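Local coordinates for protein Cas6b (Methanococcus maripaludis, PDB 4Z7K) that processes CRISPR RNA as a Cas6-type endoribonuclease and binds a repeat RNA that forms no stem-loop, at residues B[104-112]-B[155-165]; B[192-202]-B[210-218]. One frame throughout, in Å; residues are numbered along the deposited sequence.

Contact 1: B[104-112]-B[155-165]; sequences DHFGTTDKI and MSKSLGYTIEE. With nucleotides of chain C.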
loop_
_atom_site.group_PDB
_atom_site.type_symbol
_atom_site.label_atom_id
_atom_site.label_comp_id
_atom_site.label_asym_id
_atom_site.label_seq_id
_atom_site.Cartn_x
_atom_site.Cartn_y
_atom_site.Cartn_z
ATOM N N ASP B 104 -8.978 -19.647 -27.299
ATOM C CA ASP B 104 -9.797 -20.628 -26.569
ATOM C C ASP B 104 -10.658 -19.924 -25.480
ATOM O O ASP B 104 -10.477 -18.726 -25.205
ATOM C CB ASP B 104 -8.932 -21.778 -25.981
ATOM C CG ASP B 104 -8.425 -22.792 -27.075
ATOM O OD1 ASP B 104 -8.617 -22.560 -28.291
ATOM O OD2 ASP B 104 -7.883 -23.865 -26.712
ATOM N N HIS B 105 -11.628 -20.657 -24.916
ATOM C CA HIS B 105 -12.770 -20.082 -24.170
ATOM C C HIS B 105 -12.346 -19.232 -22.989
ATOM O O HIS B 105 -11.417 -19.560 -22.272
ATOM C CB HIS B 105 -13.709 -21.223 -23.669
ATOM C CG HIS B 105 -15.026 -20.765 -23.080
ATOM N ND1 HIS B 105 -16.037 -21.648 -22.751
ATOM C CD2 HIS B 105 -15.505 -19.533 -22.775
ATOM C CE1 HIS B 105 -17.072 -20.983 -22.267
ATOM N NE2 HIS B 105 -16.774 -19.696 -22.269
ATOM N N PHE B 106 -13.066 -18.138 -22.793
ATOM C CA PHE B 106 -12.925 -17.281 -21.622
ATOM C C PHE B 106 -14.312 -16.889 -21.113
ATOM O O PHE B 106 -15.095 -16.291 -21.851
ATOM C CB PHE B 106 -12.108 -16.033 -21.969
ATOM C CG PHE B 106 -12.032 -15.013 -20.869
ATOM C CD1 PHE B 106 -10.914 -14.929 -20.069
ATOM C CD2 PHE B 106 -13.056 -14.117 -20.658
ATOM C CE1 PHE B 106 -10.820 -13.977 -19.072
ATOM C CE2 PHE B 106 -12.973 -13.175 -19.656
ATOM C CZ PHE B 106 -11.849 -13.102 -18.864
ATOM N N GLY B 107 -14.632 -17.205 -19.865
ATOM C CA GLY B 107 -15.974 -16.923 -19.389
ATOM C C GLY B 107 -16.464 -17.859 -18.314
ATOM O O GLY B 107 -15.811 -18.855 -18.022
ATOM N N THR B 108 -17.602 -17.536 -17.708
ATOM C CA THR B 108 -18.104 -18.371 -16.631
ATOM C C THR B 108 -18.622 -19.703 -17.154
ATOM O O THR B 108 -19.284 -19.786 -18.186
ATOM C CB THR B 108 -19.211 -17.681 -15.843
ATOM O OG1 THR B 108 -20.335 -17.478 -16.699
ATOM C CG2 THR B 108 -18.738 -16.351 -15.354
ATOM N N THR B 109 -18.291 -20.745 -16.411
ATOM C CA THR B 109 -18.674 -22.104 -16.725
ATOM C C THR B 109 -19.469 -22.715 -15.578
ATOM O O THR B 109 -19.245 -22.384 -14.411
ATOM C CB THR B 109 -17.435 -22.951 -17.008
ATOM O OG1 THR B 109 -16.591 -22.955 -15.844
ATOM C CG2 THR B 109 -16.658 -22.344 -18.169
ATOM N N ASP B 110 -20.390 -23.615 -15.901
ATOM C CA ASP B 110 -21.171 -24.289 -14.869
ATOM C C ASP B 110 -20.409 -25.493 -14.371
ATOM O O ASP B 110 -20.824 -26.156 -13.420
ATOM C CB ASP B 110 -22.555 -24.707 -15.385
ATOM C CG ASP B 110 -23.539 -23.551 -15.439
ATOM O OD1 ASP B 110 -23.227 -22.464 -14.900
ATOM O OD2 ASP B 110 -24.626 -23.734 -16.027
ATOM N N LYS B 111 -19.239 -25.720 -14.945
ATOM C CA LYS B 111 -18.432 -26.832 -14.495
ATOM C C LYS B 111 -17.206 -26.271 -13.824
ATOM O O LYS B 111 -16.762 -25.168 -14.153
ATOM C CB LYS B 111 -17.997 -27.699 -15.670
ATOM C CG LYS B 111 -17.152 -28.861 -15.248
ATOM C CD LYS B 111 -16.891 -29.832 -16.365
ATOM C CE LYS B 111 -15.669 -29.307 -17.136
ATOM N NZ LYS B 111 -14.383 -29.922 -16.684
ATOM N N ILE B 112 -16.658 -27.019 -12.873
ATOM C CA ILE B 112 -15.653 -26.435 -12.013
ATOM C C ILE B 112 -14.259 -26.909 -12.404
ATOM O O ILE B 112 -14.013 -28.113 -12.579
ATOM C CB ILE B 112 -15.982 -26.714 -10.546
ATOM C CG1 ILE B 112 -17.249 -25.924 -10.209
ATOM C CG2 ILE B 112 -14.838 -26.307 -9.652
ATOM C CD1 ILE B 112 -17.358 -25.459 -8.799
ATOM N N MET B 155 -9.967 -8.253 -13.790
ATOM C CA MET B 155 -9.496 -8.704 -15.096
ATOM C C MET B 155 -10.578 -8.812 -16.179
ATOM O O MET B 155 -10.362 -8.383 -17.306
ATOM C CB MET B 155 -8.831 -10.073 -14.984
ATOM C CG MET B 155 -8.302 -10.580 -16.326
ATOM S SD MET B 155 -7.597 -12.245 -16.299
ATOM C CE MET B 155 -9.115 -13.188 -16.297
ATOM N N SER B 156 -11.725 -9.404 -15.862
ATOM C CA SER B 156 -12.722 -9.709 -16.899
ATOM C C SER B 156 -13.418 -8.434 -17.433
ATOM O O SER B 156 -14.040 -8.406 -18.508
ATOM C CB SER B 156 -13.748 -10.709 -16.367
ATOM O OG SER B 156 -14.448 -11.324 -17.439
ATOM N N LYS B 157 -13.311 -7.380 -16.647
ATOM C CA LYS B 157 -13.896 -6.106 -16.979
ATOM C C LYS B 157 -13.079 -5.431 -18.074
ATOM O O LYS B 157 -13.578 -5.219 -19.180
ATOM C CB LYS B 157 -13.934 -5.267 -15.701
ATOM C CG LYS B 157 -14.127 -3.774 -15.811
ATOM C CD LYS B 157 -14.049 -3.200 -14.402
ATOM C CE LYS B 157 -14.150 -1.699 -14.368
ATOM N NZ LYS B 157 -13.987 -1.247 -12.963
ATOM N N SER B 158 -11.796 -5.199 -17.804
ATOM C CA SER B 158 -10.887 -4.564 -18.761
ATOM C C SER B 158 -10.756 -5.308 -20.103
ATOM O O SER B 158 -10.254 -4.752 -21.073
ATOM C CB SER B 158 -9.506 -4.397 -18.112
ATOM O OG SER B 158 -8.538 -3.916 -19.031
ATOM N N LEU B 159 -11.236 -6.546 -20.158
ATOM C CA LEU B 159 -11.261 -7.347 -21.383
ATOM C C LEU B 159 -12.668 -7.445 -21.945
ATOM O O LEU B 159 -12.966 -8.304 -22.789
ATOM C CB LEU B 159 -10.738 -8.754 -21.108
ATOM C CG LEU B 159 -9.250 -9.101 -21.115
ATOM C CD1 LEU B 159 -8.407 -8.041 -20.436
ATOM C CD2 LEU B 159 -9.094 -10.426 -20.391
ATOM N N GLY B 160 -13.533 -6.575 -21.439
ATOM C CA GLY B 160 -14.895 -6.464 -21.920
ATOM C C GLY B 160 -15.736 -7.714 -21.796
ATOM O O GLY B 160 -16.436 -8.083 -22.736
ATOM N N TYR B 161 -15.681 -8.374 -20.645
ATOM C CA TYR B 161 -16.615 -9.466 -20.371
ATOM C C TYR B 161 -17.274 -9.147 -19.059
ATOM O O TYR B 161 -16.607 -9.011 -18.031
ATOM C CB TYR B 161 -15.912 -10.824 -20.294
ATOM C CG TYR B 161 -16.807 -12.050 -20.079
ATOM C CD1 TYR B 161 -17.386 -12.726 -21.152
ATOM C CD2 TYR B 161 -17.053 -12.534 -18.802
ATOM C CE1 TYR B 161 -18.176 -13.856 -20.952
ATOM C CE2 TYR B 161 -17.846 -13.650 -18.594
ATOM C CZ TYR B 161 -18.406 -14.310 -19.667
ATOM O OH TYR B 161 -19.191 -15.427 -19.436
ATOM N N THR B 162 -18.589 -8.998 -19.088
ATOM C CA THR B 162 -19.289 -8.745 -17.854
ATOM C C THR B 162 -19.919 -10.074 -17.456
ATOM O O THR B 162 -20.456 -10.817 -18.293
ATOM C CB THR B 162 -20.304 -7.598 -18.004
ATOM O OG1 THR B 162 -21.006 -7.739 -19.244
ATOM C CG2 THR B 162 -19.569 -6.222 -17.979
ATOM N N ILE B 163 -19.782 -10.387 -16.175
ATOM C CA ILE B 163 -20.212 -11.663 -15.640
ATOM C C ILE B 163 -21.631 -11.616 -15.098
ATOM O O ILE B 163 -21.909 -10.832 -14.188
ATOM C CB ILE B 163 -19.273 -12.107 -14.504
ATOM C CG1 ILE B 163 -17.840 -12.262 -15.025
ATOM C CG2 ILE B 163 -19.773 -13.393 -13.868
ATOM C CD1 ILE B 163 -16.886 -12.845 -14.009
ATOM N N GLU B 164 -22.527 -12.450 -15.620
ATOM C CA GLU B 164 -23.882 -12.501 -15.066
ATOM C C GLU B 164 -24.249 -13.869 -14.502
ATOM O O GLU B 164 -25.390 -14.319 -14.640
ATOM C CB GLU B 164 -24.940 -12.054 -16.081
ATOM C CG GLU B 164 -24.689 -12.314 -17.551
ATOM C CD GLU B 164 -25.689 -11.535 -18.392
ATOM O OE1 GLU B 164 -26.447 -10.729 -17.794
ATOM O OE2 GLU B 164 -25.715 -11.713 -19.632
ATOM N N GLU B 165 -23.283 -14.518 -13.858
ATOM C CA GLU B 165 -23.582 -15.658 -12.999
ATOM C C GLU B 165 -22.634 -15.618 -11.788
ATOM O O GLU B 165 -21.699 -14.825 -11.730
ATOM C CB GLU B 165 -23.462 -16.995 -13.775
ATOM C CG GLU B 165 -24.059 -16.962 -15.209
ATOM C CD GLU B 165 -24.569 -18.310 -15.735
ATOM O OE1 GLU B 165 -24.672 -19.282 -14.951
ATOM O OE2 GLU B 165 -24.903 -18.383 -16.942
ATOM P P A C 17 -18.432 -0.278 -9.565
ATOM O OP1 A C 17 -18.835 0.571 -8.416
ATOM O OP2 A C 17 -17.069 -0.071 -10.139
ATOM O "O5'" A C 17 -18.609 -1.815 -9.160
ATOM C "C5'" A C 17 -19.760 -2.260 -8.448
ATOM C "C4'" A C 17 -20.315 -3.551 -9.009
ATOM O "O4'" A C 17 -19.726 -3.811 -10.299
ATOM C "C3'" A C 17 -20.062 -4.822 -8.197
ATOM O "O3'" A C 17 -21.115 -5.057 -7.251
ATOM C "C2'" A C 17 -19.974 -5.944 -9.255
ATOM O "O2'" A C 17 -21.203 -6.648 -9.357
ATOM C "C1'" A C 17 -19.756 -5.188 -10.565
ATOM N N9 A C 17 -18.607 -5.604 -11.396
ATOM C C8 A C 17 -17.340 -5.076 -11.525
ATOM N N7 A C 17 -16.615 -5.695 -12.436
ATOM C C5 A C 17 -17.474 -6.663 -12.952
ATOM C C6 A C 17 -17.333 -7.647 -13.945
ATOM N N6 A C 17 -16.197 -7.815 -14.629
ATOM N N1 A C 17 -18.388 -8.463 -14.214
ATOM C C2 A C 17 -19.514 -8.297 -13.533
ATOM N N3 A C 17 -19.761 -7.405 -12.581
ATOM C C4 A C 17 -18.698 -6.616 -12.330
ATOM P P A C 21 -6.260 -4.911 -5.968
ATOM O OP1 A C 21 -5.001 -5.279 -5.263
ATOM O OP2 A C 21 -7.041 -3.770 -5.428
ATOM O "O5'" A C 21 -5.886 -4.687 -7.500
ATOM C "C5'" A C 21 -5.365 -5.756 -8.285
ATOM C "C4'" A C 21 -5.423 -5.458 -9.765
ATOM O "O4'" A C 21 -6.767 -5.017 -10.099
ATOM C "C3'" A C 21 -4.473 -4.361 -10.255
ATOM O "O3'" A C 21 -3.978 -4.678 -11.563
ATOM C "C2'" A C 21 -5.374 -3.130 -10.304
ATOM O "O2'" A C 21 -4.980 -2.130 -11.220
ATOM C "C1'" A C 21 -6.720 -3.733 -10.687
ATOM N N9 A C 21 -7.849 -2.957 -10.185
ATOM C C8 A C 21 -7.954 -2.320 -8.972
ATOM N N7 A C 21 -9.089 -1.685 -8.819
ATOM C C5 A C 21 -9.766 -1.934 -10.010
ATOM C C6 A C 21 -11.029 -1.549 -10.479
ATOM N N6 A C 21 -11.858 -0.800 -9.755
ATOM N N1 A C 21 -11.414 -1.955 -11.714
ATOM C C2 A C 21 -10.571 -2.712 -12.427
ATOM N N3 A C 21 -9.354 -3.140 -12.098
ATOM C C4 A C 21 -9.014 -2.715 -10.863
ATOM P P A C 15 -12.523 6.739 -10.650
ATOM O OP1 A C 15 -13.593 7.366 -9.831
ATOM O OP2 A C 15 -11.196 6.438 -10.034
ATOM O "O5'" A C 15 -13.119 5.396 -11.264
ATOM C "C5'" A C 15 -13.575 5.375 -12.611
ATOM C "C4'" A C 15 -13.431 4.014 -13.230
ATOM O "O4'" A C 15 -12.115 3.466 -12.930
ATOM C "C3'" A C 15 -14.438 2.982 -12.739
ATOM O "O3'" A C 15 -14.723 2.094 -13.810
ATOM C "C2'" A C 15 -13.644 2.228 -11.672
ATOM O "O2'" A C 15 -14.113 0.929 -11.380
ATOM C "C1'" A C 15 -12.269 2.196 -12.314
ATOM N N9 A C 15 -11.154 1.951 -11.389
ATOM C C8 A C 15 -10.964 2.417 -10.106
ATOM N N7 A C 15 -9.838 2.013 -9.560
ATOM C C5 A C 15 -9.247 1.233 -10.547
ATOM C C6 A C 15 -8.032 0.525 -10.597
ATOM N N6 A C 15 -7.151 0.469 -9.593
ATOM N N1 A C 15 -7.759 -0.149 -11.736
ATOM C C2 A C 15 -8.632 -0.099 -12.755
ATOM N N3 A C 15 -9.800 0.524 -12.833
ATOM C C4 A C 15 -10.044 1.187 -11.683
#
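The phenolic OH of Tyr161 accepts the backbone N-H of Thr108, with 3.2 Å between OH and N and an angle of 155° at the hydrogen. Gly107 CA lies beside the same oxygen. Tyr161 has CG turned away from its own N (chi1 -177°), which carries the ring across to 104-112. Phe106 points an edge at the Tyr161 face in a T-shaped stack, centroids 5.7 Å apart. Further round the Phe106 rim sit Met155 CE and Ser156 OG. A leucine in place of Tyr161 would probably leave Thr108 N without its acceptor and the edge of Phe106 without its aromatic face. Helix 137-158 ends here in a Schellman motif with Gly160 as C-prime residue. The chain after it runs past strand 98-109, an edge strand of the N-terminal ferredoxin-like sheet. There Ile163 CG2 packs on Thr108 CG2 at 3.5 Å. Segment 155-165 also contacts the bound RNA. Ile163 N gives a nearly straight bond to N1 of A17 of chain C, 3.1 Å long. Extended Lys157 sends NZ to two acceptors, O2' of A15 of chain C at 2.7 Å and N1 of A21 of chain C at 2.9 Å.

Contact 2: B[192-202]-B[210-218]; sequences FYINFDIPQYL and RGFGTVVKV. With nucleotides of chain C.
Two first torsions bring Val215 and Ile198 together. Val215 CG1 lies opposite the carbonyl carbon (chi1 -44°), which puts CG2 between the backbone N and that carbon. In Ile198 CG2 is opposite the backbone N. The two CG2 methyls meet at 3.6 Å, with the side chains about at right angles. Val215 CG1 reaches the edge of the Phe192 ring near its plane, at 4.3 Å from CE2. Phe192 in turn packs on Tyr115 and Phe117. Two backbone bonds hold the segments together. Tyr201 N donates to Val215 O at 2.7 Å, and Val215 N donates to Leu202 O at 2.8 Å, this second bond being straighter (165°). Residues 199-202 form a type II beta turn, with Tyr201 at positive phi. Thr214 lays its CG2 against Tyr201 O, while its OG1 bonds to Thr119 and Lys55. Val216 CG2 rests on Gln200 CG at 3.5 Å. Lys217 runs its CG and CD past Ile198 O. Its NZ stays 4.5 Å from Asp197 OD2, too far for a salt bridge. Arg210 extends away from this packing toward nucleic acid. Its NH2 makes a salt bridge with an RNA phosphate and lies 3.8 Å from C2' of DC23 of chain C. Strand 215-217 is an edge strand of the C-terminal ferredoxin-like sheet, next to 112-117. Residues 210-213, which lead into it, are consistent with the end of the glycine-rich loop that precedes the last strand in Cas6 and other RAMP proteins.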
loop_
_atom_site.group_PDB
_atom_site.type_symbol
_atom_site.label_atom_id
_atom_site.label_comp_id
_atom_site.label_asym_id
_atom_site.label_seq_id
_atom_site.Cartn_x
_atom_site.Cartn_y
_atom_site.Cartn_z
ATOM N N PHE B 192 -6.215 -23.638 -6.749
ATOM C CA PHE B 192 -7.566 -23.161 -6.453
ATOM C C PHE B 192 -8.573 -23.685 -7.481
ATOM O O PHE B 192 -8.193 -24.034 -8.594
ATOM C CB PHE B 192 -7.598 -21.639 -6.365
ATOM C CG PHE B 192 -7.390 -20.935 -7.674
ATOM C CD1 PHE B 192 -8.448 -20.729 -8.549
ATOM C CD2 PHE B 192 -6.156 -20.427 -8.011
ATOM C CE1 PHE B 192 -8.268 -20.060 -9.741
ATOM C CE2 PHE B 192 -5.972 -19.751 -9.210
ATOM C CZ PHE B 192 -7.027 -19.572 -10.071
ATOM N N TYR B 193 -9.851 -23.735 -7.108
ATOM C CA TYR B 193 -10.912 -24.287 -7.967
ATOM C C TYR B 193 -11.920 -23.190 -8.251
ATOM O O TYR B 193 -12.182 -22.376 -7.376
ATOM C CB TYR B 193 -11.629 -25.476 -7.311
ATOM C CG TYR B 193 -10.797 -26.707 -7.008
ATOM C CD1 TYR B 193 -10.839 -27.826 -7.835
ATOM C CD2 TYR B 193 -9.994 -26.760 -5.873
ATOM C CE1 TYR B 193 -10.092 -28.958 -7.538
ATOM C CE2 TYR B 193 -9.239 -27.874 -5.574
ATOM C CZ TYR B 193 -9.284 -28.972 -6.405
ATOM O OH TYR B 193 -8.518 -30.079 -6.085
ATOM N N ILE B 194 -12.489 -23.140 -9.453
ATOM C CA ILE B 194 -13.463 -22.082 -9.730
ATOM C C ILE B 194 -14.373 -22.408 -10.914
ATOM O O ILE B 194 -14.005 -23.189 -11.797
ATOM C CB ILE B 194 -12.727 -20.720 -9.974
ATOM C CG1 ILE B 194 -13.684 -19.539 -9.905
ATOM C CG2 ILE B 194 -11.960 -20.715 -11.280
ATOM C CD1 ILE B 194 -12.968 -18.255 -9.664
ATOM N N ASN B 195 -15.574 -21.827 -10.906
ATOM C CA ASN B 195 -16.519 -21.975 -12.004
ATOM C C ASN B 195 -16.258 -20.898 -13.028
ATOM O O ASN B 195 -17.189 -20.326 -13.589
ATOM C CB ASN B 195 -17.974 -21.911 -11.528
ATOM C CG ASN B 195 -18.348 -20.566 -10.938
ATOM O OD1 ASN B 195 -17.553 -19.934 -10.257
ATOM N ND2 ASN B 195 -19.573 -20.126 -11.198
ATOM N N PHE B 196 -14.991 -20.546 -13.192
ATOM C CA PHE B 196 -14.609 -19.638 -14.258
ATOM C C PHE B 196 -13.524 -20.217 -15.146
ATOM O O PHE B 196 -12.725 -21.042 -14.701
ATOM C CB PHE B 196 -14.147 -18.312 -13.698
ATOM C CG PHE B 196 -14.158 -17.219 -14.710
ATOM C CD1 PHE B 196 -15.353 -16.653 -15.110
ATOM C CD2 PHE B 196 -12.991 -16.755 -15.261
ATOM C CE1 PHE B 196 -15.374 -15.652 -16.030
ATOM C CE2 PHE B 196 -13.017 -15.745 -16.183
ATOM C CZ PHE B 196 -14.203 -15.199 -16.570
ATOM N N ASP B 197 -13.482 -19.773 -16.397
ATOM C CA ASP B 197 -12.539 -20.340 -17.350
ATOM C C ASP B 197 -11.413 -19.384 -17.709
ATOM O O ASP B 197 -11.651 -18.320 -18.247
ATOM C CB ASP B 197 -13.269 -20.770 -18.608
ATOM C CG ASP B 197 -12.516 -21.814 -19.378
ATOM O OD1 ASP B 197 -11.293 -21.648 -19.603
ATOM O OD2 ASP B 197 -13.154 -22.825 -19.736
ATOM N N ILE B 198 -10.184 -19.789 -17.425
ATOM C CA ILE B 198 -9.009 -18.984 -17.721
ATOM C C ILE B 198 -8.104 -19.691 -18.720
ATOM O O ILE B 198 -7.690 -20.834 -18.481
ATOM C CB ILE B 198 -8.168 -18.684 -16.456
ATOM C CG1 ILE B 198 -9.058 -18.368 -15.256
ATOM C CG2 ILE B 198 -7.180 -17.560 -16.719
ATOM C CD1 ILE B 198 -8.275 -18.079 -13.980
ATOM N N PRO B 199 -7.830 -19.039 -19.862
ATOM C CA PRO B 199 -6.798 -19.492 -20.806
ATOM C C PRO B 199 -5.395 -19.478 -20.173
ATOM O O PRO B 199 -5.125 -18.630 -19.316
ATOM C CB PRO B 199 -6.892 -18.469 -21.941
ATOM C CG PRO B 199 -8.289 -18.011 -21.906
ATOM C CD PRO B 199 -8.681 -17.991 -20.446
ATOM N N GLN B 200 -4.524 -20.397 -20.581
ATOM C CA GLN B 200 -3.252 -20.593 -19.889
ATOM C C GLN B 200 -2.296 -19.410 -19.831
ATOM O O GLN B 200 -2.207 -18.607 -20.752
ATOM C CB GLN B 200 -2.520 -21.778 -20.485
ATOM C CG GLN B 200 -3.108 -23.095 -20.032
ATOM C CD GLN B 200 -2.500 -24.261 -20.757
ATOM O OE1 GLN B 200 -1.294 -24.264 -21.060
ATOM N NE2 GLN B 200 -3.324 -25.270 -21.044
ATOM N N TYR B 201 -1.558 -19.358 -18.730
ATOM C CA TYR B 201 -0.476 -18.406 -18.500
ATOM C C TYR B 201 -0.948 -16.981 -18.305
ATOM O O TYR B 201 -0.131 -16.077 -18.166
ATOM C CB TYR B 201 0.529 -18.465 -19.644
ATOM C CG TYR B 201 1.207 -19.798 -19.732
ATOM C CD1 TYR B 201 2.293 -20.095 -18.930
ATOM C CD2 TYR B 201 0.725 -20.790 -20.575
ATOM C CE1 TYR B 201 2.914 -21.330 -18.999
ATOM C CE2 TYR B 201 1.332 -22.031 -20.642
ATOM C CZ TYR B 201 2.426 -22.290 -19.854
ATOM O OH TYR B 201 3.037 -23.518 -19.917
ATOM N N LEU B 202 -2.258 -16.778 -18.260
ATOM C CA LEU B 202 -2.783 -15.467 -17.879
ATOM C C LEU B 202 -2.423 -15.196 -16.420
ATOM O O LEU B 202 -2.302 -16.131 -15.623
ATOM C CB LEU B 202 -4.304 -15.391 -18.098
ATOM C CG LEU B 202 -4.786 -15.261 -19.552
ATOM C CD1 LEU B 202 -6.262 -15.577 -19.697
ATOM C CD2 LEU B 202 -4.495 -13.874 -20.058
ATOM N N ARG B 210 4.679 -8.215 -14.573
ATOM C CA ARG B 210 6.032 -8.701 -14.300
ATOM C C ARG B 210 6.051 -10.202 -14.166
ATOM O O ARG B 210 7.112 -10.792 -13.940
ATOM C CB ARG B 210 6.601 -8.122 -13.009
ATOM C CG ARG B 210 6.367 -6.671 -12.777
ATOM C CD ARG B 210 7.258 -6.233 -11.647
ATOM N NE ARG B 210 7.157 -4.800 -11.426
ATOM C CZ ARG B 210 7.987 -3.917 -11.964
ATOM N NH1 ARG B 210 8.977 -4.328 -12.750
ATOM N NH2 ARG B 210 7.838 -2.623 -11.712
ATOM N N GLY B 211 4.883 -10.819 -14.314
ATOM C CA GLY B 211 4.803 -12.260 -14.296
ATOM C C GLY B 211 4.183 -12.877 -13.058
ATOM O O GLY B 211 4.139 -14.105 -12.943
ATOM N N PHE B 212 3.744 -12.046 -12.118
ATOM C CA PHE B 212 3.155 -12.551 -10.887
ATOM C C PHE B 212 1.750 -13.079 -11.143
ATOM O O PHE B 212 1.066 -12.628 -12.068
ATOM C CB PHE B 212 3.105 -11.464 -9.817
ATOM C CG PHE B 212 4.447 -11.079 -9.269
ATOM C CD1 PHE B 212 5.160 -10.039 -9.814
ATOM C CD2 PHE B 212 4.984 -11.742 -8.194
ATOM C CE1 PHE B 212 6.391 -9.674 -9.301
ATOM C CE2 PHE B 212 6.204 -11.380 -7.685
ATOM C CZ PHE B 212 6.910 -10.344 -8.241
ATOM N N GLY B 213 1.349 -14.069 -10.346
ATOM C CA GLY B 213 0.003 -14.618 -10.401
ATOM C C GLY B 213 -0.327 -15.409 -11.658
ATOM O O GLY B 213 -1.474 -15.436 -12.108
ATOM N N THR B 214 0.670 -16.065 -12.231
ATOM C CA THR B 214 0.476 -16.773 -13.491
ATOM C C THR B 214 -0.354 -18.053 -13.291
ATOM O O THR B 214 -0.062 -18.828 -12.389
ATOM C CB THR B 214 1.833 -17.109 -14.105
ATOM O OG1 THR B 214 2.702 -15.974 -13.985
ATOM C CG2 THR B 214 1.672 -17.496 -15.559
ATOM N N VAL B 215 -1.432 -18.257 -14.041
ATOM C CA VAL B 215 -2.216 -19.483 -13.825
ATOM C C VAL B 215 -2.265 -20.464 -15.007
ATOM O O VAL B 215 -2.191 -20.061 -16.163
ATOM C CB VAL B 215 -3.656 -19.150 -13.420
ATOM C CG1 VAL B 215 -3.649 -18.036 -12.392
ATOM C CG2 VAL B 215 -4.466 -18.734 -14.605
ATOM N N VAL B 216 -2.350 -21.760 -14.710
ATOM C CA VAL B 216 -2.511 -22.793 -15.746
ATOM C C VAL B 216 -3.512 -23.869 -15.283
ATOM O O VAL B 216 -3.578 -24.146 -14.088
ATOM C CB VAL B 216 -1.188 -23.443 -16.103
ATOM C CG1 VAL B 216 -0.626 -24.174 -14.902
ATOM C CG2 VAL B 216 -1.388 -24.392 -17.264
ATOM N N LYS B 217 -4.326 -24.425 -16.191
ATOM C CA LYS B 217 -5.335 -25.441 -15.815
ATOM C C LYS B 217 -4.703 -26.807 -15.507
ATOM O O LYS B 217 -3.579 -27.083 -15.947
ATOM C CB LYS B 217 -6.396 -25.627 -16.908
ATOM C CG LYS B 217 -7.007 -24.334 -17.405
ATOM C CD LYS B 217 -8.090 -24.552 -18.451
ATOM C CE LYS B 217 -9.036 -25.664 -18.032
ATOM N NZ LYS B 217 -10.001 -25.981 -19.122
ATOM N N VAL B 218 -5.399 -27.637 -14.712
ATOM C CA VAL B 218 -4.960 -29.015 -14.453
ATOM C C VAL B 218 -6.117 -30.011 -14.536
ATOM O O VAL B 218 -5.911 -31.233 -14.481
ATOM C CB VAL B 218 -4.317 -29.162 -13.083
ATOM C CG1 VAL B 218 -3.157 -28.195 -12.931
ATOM C CG2 VAL B 218 -5.334 -28.908 -12.028
ATOM P P DC C 23 2.061 -2.020 -14.533
ATOM O OP1 DC C 23 2.661 -2.275 -15.855
ATOM O OP2 DC C 23 2.180 -3.062 -13.475
ATOM O "O5'" DC C 23 2.632 -0.655 -13.947
ATOM C "C5'" DC C 23 3.349 0.195 -14.765
ATOM C "C4'" DC C 23 4.376 0.897 -13.939
ATOM O "O4'" DC C 23 3.723 1.418 -12.781
ATOM C "C3'" DC C 23 5.472 -0.015 -13.421
ATOM O "O3'" DC C 23 6.541 -0.067 -14.392
ATOM C "C2'" DC C 23 5.883 0.664 -12.116
ATOM C "C1'" DC C 23 4.583 1.348 -11.670
ATOM N N1 DC C 23 3.875 0.640 -10.608
ATOM C C2 DC C 23 4.334 0.732 -9.296
ATOM O O2 DC C 23 5.335 1.416 -9.049
ATOM N N3 DC C 23 3.665 0.074 -8.327
ATOM C C4 DC C 23 2.591 -0.654 -8.617
ATOM N N4 DC C 23 1.973 -1.280 -7.609
ATOM C C5 DC C 23 2.103 -0.768 -9.954
ATOM C C6 DC C 23 2.773 -0.109 -10.912
#

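In the fold
Contact 1 closes along the chain before contact 2 opens, and their centres are about 13 Å apart. They meet directly where 104-112 runs beside 192-202. Gly107 O and Asp197 N are 3.0 Å apart, and Thr109 N and Asn195 O are 3.1 Å apart, both probable hydrogen bonds. Phe196 of contact 2 packs against contact 1, with CE1 3.4 Å from Thr108 N, and its ring meets Phe106 edge-to-face. Strand 98-109 of the N-terminal sheet is thus tied to the chain that follows strand 186-194 of the C-terminal sheet. Both contacts border the same bound chain C: 155-165 holds adenosines 15, 17 and 21, and 210-218 lies beside deoxycytidine 23.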